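Local structure of methylmalonyl-CoA carboxyltransferase 12S subunit (Propionibacterium freudenreichii, 1ON3) at residues E[78-83]-E[141-146]; E[191-196]-E[246-251]; E[321-326]-E[494-499]. The protein catalyses transfer of the carboxyl group of methylmalonyl-CoA to the biotin of the 1.3S subunit, as the homohexameric core of the transcarboxylase complex. All coordinates share one frame; numbering follows the deposited sequence.

Contact 1: residues E[78-83]-E[141-146]; sequences AVVPAD and GARIQE. With MCA (methylmalonyl-coenzyme A), chain T.
The guanidinium of R143 reaches the carboxylate of D83 end-on, and this salt bridge ties a loop of the crotonase-like N-terminal domain to the turn that binds coenzyme A. Both terminal nitrogens go to one oxygen: NH1 lies 2.7 Å from D83 OD2, with an N-H...O angle of 153°, and NH2 lies 3.0 Å from the same atom. OD2 sits in the guanidinium plane, but the two planes stand 86° apart; NH1 meets OD2 on the syn side, somewhat out of the carboxylate plane, and NH2 comes from well above it. NH2 also makes a weak bond to D83 O. V80 brings CG1 obliquely against the guanidinium, 3.6 Å from R143 NH2. A bend at chi3 (-65°) in an otherwise extended R143 chain turns the group onto D83.

In the next shell, E146 OE2 forms a second salt bridge with R143 NH1, its hydrogen bond weak, completing a network of three charged groups, and a water donates to both D83 OD1 and E146 OE2. S110 OG pairs with R143 NE, while Q115 NE2 bonds to D83 O. With its side chain held this way, R143 sits between two residues whose backbones read the adenine: MCA N6 donates to A142 O, and I144 N donates to MCA N1. At the other end of the ligand, A142 N donates to the thioester oxygen OS1 over 3.1 Å.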
loop_
_atom_site.group_PDB
_atom_site.type_symbol
_atom_site.label_atom_id
_atom_site.label_comp_id
_atom_site.label_asym_id
_atom_site.label_seq_id
_atom_site.Cartn_x
_atom_site.Cartn_y
_atom_site.Cartn_z
ATOM N N ALA E 78 -30.144 -17.590 39.243
ATOM C CA ALA E 78 -30.975 -16.845 38.312
ATOM C C ALA E 78 -31.084 -17.446 36.917
ATOM O O ALA E 78 -30.105 -17.946 36.356
ATOM C CB ALA E 78 -30.484 -15.401 38.221
ATOM N N VAL E 79 -32.302 -17.411 36.383
ATOM C CA VAL E 79 -32.605 -17.887 35.033
ATOM C C VAL E 79 -32.794 -16.580 34.264
ATOM O O VAL E 79 -33.736 -15.828 34.526
ATOM C CB VAL E 79 -33.919 -18.697 34.991
ATOM C CG1 VAL E 79 -34.309 -18.975 33.546
ATOM C CG2 VAL E 79 -33.745 -20.020 35.742
ATOM N N VAL E 80 -31.895 -16.308 33.325
ATOM C CA VAL E 80 -31.927 -15.060 32.560
ATOM C C VAL E 80 -31.871 -15.366 31.066
ATOM O O VAL E 80 -30.800 -15.320 30.458
ATOM C CB VAL E 80 -30.705 -14.190 32.959
ATOM C CG1 VAL E 80 -30.863 -12.770 32.468
ATOM C CG2 VAL E 80 -30.524 -14.217 34.470
ATOM N N PRO E 81 -33.029 -15.662 30.450
ATOM C CA PRO E 81 -33.123 -15.986 29.017
ATOM C C PRO E 81 -32.324 -15.055 28.085
ATOM O O PRO E 81 -32.526 -13.839 28.097
ATOM C CB PRO E 81 -34.625 -15.912 28.747
ATOM C CG PRO E 81 -35.231 -16.329 30.068
ATOM C CD PRO E 81 -34.369 -15.593 31.070
ATOM N N ALA E 82 -31.434 -15.644 27.282
ATOM C CA ALA E 82 -30.598 -14.911 26.322
ATOM C C ALA E 82 -29.750 -13.827 26.980
ATOM O O ALA E 82 -29.139 -12.989 26.297
ATOM C CB ALA E 82 -31.489 -14.283 25.238
ATOM N N ASP E 83 -29.670 -13.905 28.303
ATOM C CA ASP E 83 -28.997 -12.921 29.152
ATOM C C ASP E 83 -29.569 -11.519 28.927
ATOM O O ASP E 83 -28.889 -10.507 29.129
ATOM C CB ASP E 83 -27.476 -12.868 28.994
ATOM C CG ASP E 83 -26.818 -12.392 30.276
ATOM O OD1 ASP E 83 -25.738 -11.765 30.275
ATOM O OD2 ASP E 83 -27.434 -12.659 31.323
ATOM N N GLY E 141 -29.314 -0.312 32.858
ATOM C CA GLY E 141 -27.871 -0.117 32.944
ATOM C C GLY E 141 -27.062 -1.380 33.241
ATOM O O GLY E 141 -27.551 -2.492 33.075
ATOM N N ALA E 142 -25.818 -1.218 33.680
ATOM C CA ALA E 142 -24.977 -2.376 33.984
ATOM C C ALA E 142 -25.643 -3.214 35.078
ATOM O O ALA E 142 -26.141 -2.673 36.062
ATOM C CB ALA E 142 -23.590 -1.918 34.436
ATOM N N ARG E 143 -25.668 -4.533 34.895
ATOM C CA ARG E 143 -26.292 -5.414 35.884
ATOM C C ARG E 143 -25.503 -5.312 37.186
ATOM O O ARG E 143 -24.378 -5.814 37.300
ATOM C CB ARG E 143 -26.300 -6.852 35.385
ATOM C CG ARG E 143 -27.156 -7.798 36.240
ATOM C CD ARG E 143 -27.243 -9.174 35.590
ATOM N NE ARG E 143 -27.953 -9.155 34.310
ATOM C CZ ARG E 143 -27.866 -10.120 33.396
ATOM N NH1 ARG E 143 -27.092 -11.180 33.609
ATOM N NH2 ARG E 143 -28.579 -10.046 32.279
ATOM N N ILE E 144 -26.113 -4.667 38.172
ATOM C CA ILE E 144 -25.476 -4.420 39.458
ATOM C C ILE E 144 -24.943 -5.619 40.243
ATOM O O ILE E 144 -23.917 -5.500 40.927
ATOM C CB ILE E 144 -26.418 -3.574 40.350
ATOM C CG1 ILE E 144 -26.589 -2.173 39.730
ATOM C CG2 ILE E 144 -25.854 -3.449 41.739
ATOM C CD1 ILE E 144 -27.688 -1.311 40.394
ATOM N N GLN E 145 -25.624 -6.761 40.155
ATOM C CA GLN E 145 -25.180 -7.963 40.862
ATOM C C GLN E 145 -23.840 -8.481 40.323
ATOM O O GLN E 145 -23.134 -9.225 41.012
ATOM C CB GLN E 145 -26.212 -9.095 40.737
ATOM C CG GLN E 145 -27.548 -8.875 41.454
ATOM C CD GLN E 145 -28.624 -8.284 40.550
ATOM O OE1 GLN E 145 -29.822 -8.470 40.790
ATOM N NE2 GLN E 145 -28.208 -7.565 39.518
ATOM N N GLU E 146 -23.499 -8.101 39.090
ATOM C CA GLU E 146 -22.255 -8.560 38.467
ATOM C C GLU E 146 -21.052 -7.633 38.663
ATOM O O GLU E 146 -19.987 -7.851 38.085
ATOM C CB GLU E 146 -22.490 -8.835 36.969
ATOM C CG GLU E 146 -23.499 -9.948 36.729
ATOM C CD GLU E 146 -23.680 -10.294 35.269
ATOM O OE1 GLU E 146 -23.140 -9.557 34.415
ATOM O OE2 GLU E 146 -24.366 -11.301 34.979
HETATM C C8 MCA T . -33.139 -2.420 36.940
HETATM N N9 MCA T . -33.113 -3.689 37.527
HETATM C C4 MCA T . -31.766 -3.960 37.700
HETATM C C5 MCA T . -31.084 -2.827 37.197
HETATM N N7 MCA T . -31.968 -1.874 36.727
HETATM N N3 MCA T . -31.176 -5.101 38.246
HETATM C C2 MCA T . -29.800 -5.025 38.259
HETATM N N1 MCA T . -29.033 -3.980 37.798
HETATM C C6 MCA T . -29.646 -2.853 37.254
HETATM N N6 MCA T . -28.860 -1.864 36.815
HETATM C "C1'" MCA T . -34.106 -4.550 37.884
HETATM C "C2'" MCA T . -34.873 -3.964 39.074
HETATM O "O2'" MCA T . -34.255 -4.287 40.288
HETATM C "C3'" MCA T . -36.251 -4.539 38.852
HETATM O "O3'" MCA T . -36.337 -5.809 39.475
HETATM C "C4'" MCA T . -36.430 -4.631 37.325
HETATM O "O4'" MCA T . -35.043 -4.661 36.812
HETATM C "C5'" MCA T . -37.118 -3.416 36.584
HETATM O "O5'" MCA T . -37.368 -2.579 37.415
HETATM P P1 MCA T . -38.224 -1.694 38.056
HETATM O O11 MCA T . -37.671 -1.026 39.115
HETATM O O12 MCA T . -39.134 -2.640 38.305
HETATM O O6 MCA T . -38.736 -0.449 37.122
HETATM P P2 MCA T . -39.081 0.663 36.476
HETATM O O21 MCA T . -39.778 0.996 37.626
HETATM O O22 MCA T . -39.575 0.614 35.158
HETATM O O7 MCA T . -37.741 1.540 36.518
HETATM C CPB MCA T . -36.690 1.205 36.042
HETATM C CPA MCA T . -35.371 1.956 36.091
HETATM C CP7 MCA T . -34.983 1.464 37.504
HETATM C CP9 MCA T . -35.518 3.469 35.805
HETATM C CP8 MCA T . -34.458 1.359 34.991
HETATM O OP3 MCA T . -34.895 0.229 37.605
HETATM C CP6 MCA T . -33.765 1.859 38.118
HETATM O OP2 MCA T . -33.530 3.118 38.221
HETATM N NP2 MCA T . -32.803 0.836 38.577
HETATM C CP5 MCA T . -31.442 1.253 38.515
HETATM C CP4 MCA T . -30.510 2.085 37.819
HETATM C CP3 MCA T . -29.067 2.090 37.988
HETATM O OP1 MCA T . -28.846 2.256 39.317
HETATM N NP1 MCA T . -27.886 1.984 37.122
HETATM C CP2 MCA T . -26.669 2.042 37.882
HETATM C CP1 MCA T . -25.575 1.751 36.945
HETATM P P3 MCA T . -37.434 -6.981 39.841
HETATM O O31 MCA T . -38.066 -6.024 40.805
HETATM O O32 MCA T . -36.699 -8.091 40.535
HETATM O O33 MCA T . -38.430 -7.424 38.800
HETATM S S MCA T . -24.154 1.756 37.518
HETATM C CS1 MCA T . -23.826 1.425 35.949
HETATM O OS1 MCA T . -24.521 1.265 34.906
HETATM C CS2 MCA T . -22.843 2.319 35.498
HETATM C CS3 MCA T . -21.715 1.793 35.045
HETATM C CS4 MCA T . -22.717 3.855 35.270
HETATM O OS4 MCA T . -21.627 4.428 35.287
HETATM O OS5 MCA T . -23.778 4.436 35.084
HETATM O O HOH W 1 -23.951 -12.028 32.549
#

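Contact 2: residues E[191-196]-E[246-251]; sequences FIIMTK and LIAKKL
I193, with the most surface buried here, pushes its CD1 methyl against the backbone of the helix, 3.7 Å from A248 CA. The same I193 CD1 lies 3.9 Å from A248 CB. CG1 of I193 lies anti to its carbonyl carbon (chi1 -64°), and the I193 side chain slides past that of I247 in the opposite direction, CD1 lying 3.9 Å from I247 CG2.

L251, one turn further on, lays both methyls on F191. Its CD2 packs on F191 CB and CG, 3.7 Å from each, and its CD1 stands over the middle of the ring, 4.0 Å from the centroid and 7° off the normal, a nearly perpendicular CH-pi contact. The side chains that meet are all apolar.

Strand 191-195 and helix 246-251 run nearly antiparallel, at 160°, with axes 9.8 Å apart, the usual way a helix covers a sheet in an alpha/beta layer. Strand 191-195 lies between 170-175 and 236-238: L251 also packs on I171, and I247 on F236. Beyond L251, strand 305-308 of the second sheet adds L306, while F356 and H235 meet F191 edge-to-face.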
loop_
_atom_site.group_PDB
_atom_site.type_symbol
_atom_site.label_atom_id
_atom_site.label_comp_id
_atom_site.label_asym_id
_atom_site.label_seq_id
_atom_site.Cartn_x
_atom_site.Cartn_y
_atom_site.Cartn_z
ATOM N N PHE E 191 -26.662 7.624 14.875
ATOM C CA PHE E 191 -27.959 8.251 15.069
ATOM C C PHE E 191 -28.742 7.648 16.208
ATOM O O PHE E 191 -28.807 6.426 16.336
ATOM C CB PHE E 191 -28.820 8.132 13.814
ATOM C CG PHE E 191 -28.224 8.797 12.617
ATOM C CD1 PHE E 191 -27.440 8.078 11.722
ATOM C CD2 PHE E 191 -28.400 10.153 12.417
ATOM C CE1 PHE E 191 -26.830 8.716 10.630
ATOM C CE2 PHE E 191 -27.798 10.795 11.340
ATOM C CZ PHE E 191 -27.012 10.073 10.446
ATOM N N ILE E 192 -29.336 8.508 17.031
ATOM C CA ILE E 192 -30.173 8.031 18.126
ATOM C C ILE E 192 -31.636 8.378 17.860
ATOM O O ILE E 192 -31.963 9.551 17.666
ATOM C CB ILE E 192 -29.802 8.670 19.481
ATOM C CG1 ILE E 192 -28.374 8.283 19.875
ATOM C CG2 ILE E 192 -30.800 8.200 20.551
ATOM C CD1 ILE E 192 -27.880 9.007 21.141
ATOM N N ILE E 193 -32.498 7.355 17.829
ATOM C CA ILE E 193 -33.941 7.531 17.653
ATOM C C ILE E 193 -34.481 7.196 19.032
ATOM O O ILE E 193 -34.219 6.112 19.541
ATOM C CB ILE E 193 -34.553 6.522 16.659
ATOM C CG1 ILE E 193 -33.973 6.747 15.261
ATOM C CG2 ILE E 193 -36.064 6.701 16.600
ATOM C CD1 ILE E 193 -34.165 5.539 14.351
ATOM N N MET E 194 -35.224 8.121 19.626
ATOM C CA MET E 194 -35.757 7.939 20.969
ATOM C C MET E 194 -37.280 8.051 20.982
ATOM O O MET E 194 -37.828 9.027 20.471
ATOM C CB MET E 194 -35.139 9.015 21.864
ATOM C CG MET E 194 -35.119 8.713 23.318
ATOM S SD MET E 194 -34.101 9.898 24.231
ATOM C CE MET E 194 -34.814 9.597 25.861
ATOM N N THR E 195 -37.970 7.069 21.570
ATOM C CA THR E 195 -39.432 7.122 21.624
ATOM C C THR E 195 -39.878 7.965 22.814
ATOM O O THR E 195 -39.076 8.269 23.706
ATOM C CB THR E 195 -40.063 5.734 21.797
ATOM O OG1 THR E 195 -39.824 5.277 23.133
ATOM C CG2 THR E 195 -39.479 4.747 20.795
ATOM N N LYS E 196 -41.157 8.336 22.839
ATOM C CA LYS E 196 -41.665 9.152 23.939
ATOM C C LYS E 196 -41.874 8.351 25.227
ATOM O O LYS E 196 -42.246 8.901 26.262
ATOM C CB LYS E 196 -42.946 9.883 23.511
ATOM C CG LYS E 196 -42.620 11.024 22.561
ATOM C CD LYS E 196 -43.812 11.879 22.192
ATOM C CE LYS E 196 -43.332 13.094 21.389
ATOM N NZ LYS E 196 -44.436 14.000 20.985
ATOM N N LEU E 246 -40.303 2.751 11.737
ATOM C CA LEU E 246 -40.464 3.379 10.424
ATOM C C LEU E 246 -39.331 4.378 10.207
ATOM O O LEU E 246 -38.772 4.469 9.117
ATOM C CB LEU E 246 -41.816 4.100 10.313
ATOM C CG LEU E 246 -43.064 3.220 10.120
ATOM C CD1 LEU E 246 -44.334 4.080 10.096
ATOM C CD2 LEU E 246 -42.928 2.451 8.798
ATOM N N ILE E 247 -38.987 5.136 11.243
ATOM C CA ILE E 247 -37.901 6.110 11.102
ATOM C C ILE E 247 -36.580 5.391 10.831
ATOM O O ILE E 247 -35.802 5.803 9.967
ATOM C CB ILE E 247 -37.767 7.001 12.373
ATOM C CG1 ILE E 247 -38.990 7.926 12.489
ATOM C CG2 ILE E 247 -36.488 7.832 12.297
ATOM C CD1 ILE E 247 -39.114 8.620 13.850
ATOM N N ALA E 248 -36.328 4.306 11.559
ATOM C CA ALA E 248 -35.090 3.552 11.363
ATOM C C ALA E 248 -34.941 3.071 9.920
ATOM O O ALA E 248 -33.851 3.113 9.364
ATOM C CB ALA E 248 -35.033 2.342 12.315
ATOM N N LYS E 249 -36.033 2.596 9.328
ATOM C CA LYS E 249 -36.004 2.105 7.946
ATOM C C LYS E 249 -35.796 3.255 6.968
ATOM O O LYS E 249 -35.020 3.133 6.025
ATOM C CB LYS E 249 -37.311 1.370 7.596
ATOM C CG LYS E 249 -37.575 0.130 8.438
ATOM C CD LYS E 249 -38.865 -0.579 8.001
ATOM C CE LYS E 249 -39.165 -1.762 8.903
ATOM N NZ LYS E 249 -40.436 -2.474 8.553
ATOM N N LYS E 250 -36.491 4.365 7.193
ATOM C CA LYS E 250 -36.355 5.541 6.324
ATOM C C LYS E 250 -34.901 6.040 6.372
ATOM O O LYS E 250 -34.271 6.286 5.339
ATOM C CB LYS E 250 -37.308 6.649 6.793
ATOM C CG LYS E 250 -37.228 7.943 5.973
ATOM C CD LYS E 250 -37.807 7.752 4.594
ATOM C CE LYS E 250 -37.800 9.042 3.813
ATOM N NZ LYS E 250 -38.326 8.820 2.456
ATOM N N LEU E 251 -34.365 6.179 7.581
ATOM C CA LEU E 251 -32.984 6.624 7.755
ATOM C C LEU E 251 -32.017 5.658 7.068
ATOM O O LEU E 251 -31.119 6.068 6.326
ATOM C CB LEU E 251 -32.651 6.716 9.256
ATOM C CG LEU E 251 -31.175 6.878 9.644
ATOM C CD1 LEU E 251 -30.645 8.235 9.134
ATOM C CD2 LEU E 251 -31.038 6.792 11.174
#

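Contact 3: residues E[321-326]-E[494-499]; sequences ARVNGR and DTRRKI
R496 leaves its helix with CG anti to the backbone N (chi1 -176°) and stays extended as far as NE, which carries its guanidinium out from the helix, across to the turn at V323 and N324. N324 has CG beside its own backbone N (chi1 -63°), bringing the amide over to the same place. The two flat groups then cross at 75° between their planes, with N324 ND2 3.7 Å from R496 NH2. Both are donor nitrogens, so each turns its polar hydrogens to other acceptors: ND2 bonds to N269 O, and R496 NH2 pairs with D301 OD2 while its NH1 and NE bond to I299 O and D271 O. All three guanidinium nitrogens are therefore used, and the group is fixed in its rotation by partners outside the two segments.

The turn closes a beta-hairpin of the C-terminal crotonase-like domain, in which strand 316-323 folds back into 326-333. V323 to R326 form a type I' beta turn, with positive phi at N324 and G325, and paired backbone bonds V323 N to R326 O and R326 N to V323 O. D301 also holds the turn from outside: OD2 accepts from N324 N and OD1 from G325 N, so one carboxylate serves both the hairpin and R496.

Beside this polar pair, V323 directs its side chain toward helix 495-505. Its CG1 lies obliquely beside the guanidinium, 4.4 Å from R496 NH1, and CG2 is 4.5 Å from I499 CG2, with A500 and L503 of the same helix packing on V323 further along.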
loop_
_atom_site.group_PDB
_atom_site.type_symbol
_atom_site.label_atom_id
_atom_site.label_comp_id
_atom_site.label_asym_id
_atom_site.label_seq_id
_atom_site.Cartn_x
_atom_site.Cartn_y
_atom_site.Cartn_z
ATOM N N ALA E 321 -31.789 13.720 1.753
ATOM C CA ALA E 321 -32.721 13.796 0.646
ATOM C C ALA E 321 -32.075 13.117 -0.530
ATOM O O ALA E 321 -31.007 12.512 -0.404
ATOM C CB ALA E 321 -33.019 15.241 0.306
ATOM N N ARG E 322 -32.714 13.224 -1.686
ATOM C CA ARG E 322 -32.155 12.625 -2.876
ATOM C C ARG E 322 -32.290 13.534 -4.082
ATOM O O ARG E 322 -33.250 14.310 -4.201
ATOM C CB ARG E 322 -32.833 11.286 -3.167
ATOM C CG ARG E 322 -32.405 10.155 -2.228
ATOM C CD ARG E 322 -33.124 8.867 -2.563
ATOM N NE ARG E 322 -32.863 7.836 -1.563
ATOM C CZ ARG E 322 -33.676 7.529 -0.559
ATOM N NH1 ARG E 322 -34.826 8.169 -0.400
ATOM N NH2 ARG E 322 -33.328 6.571 0.291
ATOM N N VAL E 323 -31.295 13.464 -4.955
ATOM C CA VAL E 323 -31.336 14.221 -6.195
ATOM C C VAL E 323 -31.063 13.177 -7.265
ATOM O O VAL E 323 -30.008 12.547 -7.268
ATOM C CB VAL E 323 -30.269 15.338 -6.242
ATOM C CG1 VAL E 323 -30.339 16.048 -7.602
ATOM C CG2 VAL E 323 -30.531 16.358 -5.120
ATOM N N ASN E 324 -32.027 12.979 -8.157
ATOM C CA ASN E 324 -31.897 11.974 -9.210
ATOM C C ASN E 324 -31.631 10.605 -8.577
ATOM O O ASN E 324 -30.841 9.808 -9.090
ATOM C CB ASN E 324 -30.762 12.339 -10.165
ATOM C CG ASN E 324 -31.015 13.651 -10.918
ATOM O OD1 ASN E 324 -30.072 14.315 -11.335
ATOM N ND2 ASN E 324 -32.282 14.010 -11.102
ATOM N N GLY E 325 -32.292 10.347 -7.451
ATOM C CA GLY E 325 -32.144 9.073 -6.757
ATOM C C GLY E 325 -30.930 8.900 -5.864
ATOM O O GLY E 325 -30.845 7.922 -5.119
ATOM N N ARG E 326 -29.996 9.845 -5.916
ATOM C CA ARG E 326 -28.772 9.761 -5.118
ATOM C C ARG E 326 -28.937 10.405 -3.741
ATOM O O ARG E 326 -29.428 11.539 -3.637
ATOM C CB ARG E 326 -27.622 10.464 -5.871
ATOM C CG ARG E 326 -26.262 10.455 -5.205
ATOM C CD ARG E 326 -25.380 11.561 -5.796
ATOM N NE ARG E 326 -25.261 11.468 -7.259
ATOM C CZ ARG E 326 -24.528 10.546 -7.882
ATOM N NH1 ARG E 326 -23.848 9.659 -7.172
ATOM N NH2 ARG E 326 -24.505 10.485 -9.206
ATOM N N ASP E 494 -33.494 27.515 -11.853
ATOM C CA ASP E 494 -32.654 26.414 -12.335
ATOM C C ASP E 494 -31.839 25.717 -11.237
ATOM O O ASP E 494 -30.996 24.878 -11.538
ATOM C CB ASP E 494 -31.663 26.908 -13.402
ATOM C CG ASP E 494 -32.346 27.595 -14.590
ATOM O OD1 ASP E 494 -33.413 27.130 -15.024
ATOM O OD2 ASP E 494 -31.792 28.589 -15.101
ATOM N N THR E 495 -32.080 26.069 -9.977
ATOM C CA THR E 495 -31.320 25.482 -8.873
ATOM C C THR E 495 -31.211 23.953 -8.899
ATOM O O THR E 495 -30.105 23.406 -8.834
ATOM C CB THR E 495 -31.896 25.939 -7.529
ATOM O OG1 THR E 495 -31.873 27.372 -7.480
ATOM C CG2 THR E 495 -31.049 25.396 -6.357
ATOM N N ARG E 496 -32.338 23.259 -9.000
ATOM C CA ARG E 496 -32.295 21.797 -9.027
ATOM C C ARG E 496 -31.388 21.296 -10.146
ATOM O O ARG E 496 -30.539 20.430 -9.926
ATOM C CB ARG E 496 -33.699 21.219 -9.186
ATOM C CG ARG E 496 -33.760 19.685 -9.128
ATOM C CD ARG E 496 -35.199 19.210 -9.155
ATOM N NE ARG E 496 -35.353 17.855 -9.687
ATOM C CZ ARG E 496 -35.081 16.737 -9.022
ATOM N NH1 ARG E 496 -34.630 16.783 -7.767
ATOM N NH2 ARG E 496 -35.272 15.564 -9.620
ATOM N N ARG E 497 -31.550 21.836 -11.352
ATOM C CA ARG E 497 -30.696 21.408 -12.460
ATOM C C ARG E 497 -29.214 21.655 -12.180
ATOM O O ARG E 497 -28.389 20.781 -12.416
ATOM C CB ARG E 497 -31.081 22.126 -13.760
ATOM C CG ARG E 497 -30.223 21.757 -14.949
ATOM C CD ARG E 497 -30.878 22.215 -16.249
ATOM N NE ARG E 497 -30.965 23.667 -16.356
ATOM C CZ ARG E 497 -29.954 24.453 -16.717
ATOM N NH1 ARG E 497 -28.778 23.927 -17.007
ATOM N NH2 ARG E 497 -30.122 25.770 -16.793
ATOM N N LYS E 498 -28.859 22.845 -11.701
ATOM C CA LYS E 498 -27.446 23.108 -11.432
ATOM C C LYS E 498 -26.872 22.129 -10.385
ATOM O O LYS E 498 -25.764 21.619 -10.548
ATOM C CB LYS E 498 -27.235 24.561 -10.991
ATOM C CG LYS E 498 -26.860 25.521 -12.144
ATOM C CD LYS E 498 -27.886 25.475 -13.265
ATOM C CE LYS E 498 -27.571 26.471 -14.387
ATOM N NZ LYS E 498 -26.241 26.241 -15.049
ATOM N N ILE E 499 -27.629 21.857 -9.326
ATOM C CA ILE E 499 -27.181 20.924 -8.288
ATOM C C ILE E 499 -27.068 19.507 -8.864
ATOM O O ILE E 499 -26.100 18.784 -8.606
ATOM C CB ILE E 499 -28.182 20.906 -7.098
ATOM C CG1 ILE E 499 -28.161 22.257 -6.378
ATOM C CG2 ILE E 499 -27.841 19.770 -6.133
ATOM C CD1 ILE E 499 -29.260 22.399 -5.324
#

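Overall arrangement
All three contacts are buried, but the centre of contact 2 is about 10 Å from the chain's centre, those of contacts 3 and 1 about 21 and 31 Å. Contacts 1 and 2 belong to the N-terminal sheet and its surroundings and contact 3 to the C-terminal one. The chemistry follows place: contact 2 is purely apolar, strand against covering helix; contact 3 mixes a small apolar patch with a guanidinium held from outside; contact 1, between two loops, is ionic and borders the ligand and a second subunit. Contacts 2 and 3 approach to about 5 Å between nearest atoms, while contacts 1 and 3 lie on opposite sides of the chain's centre.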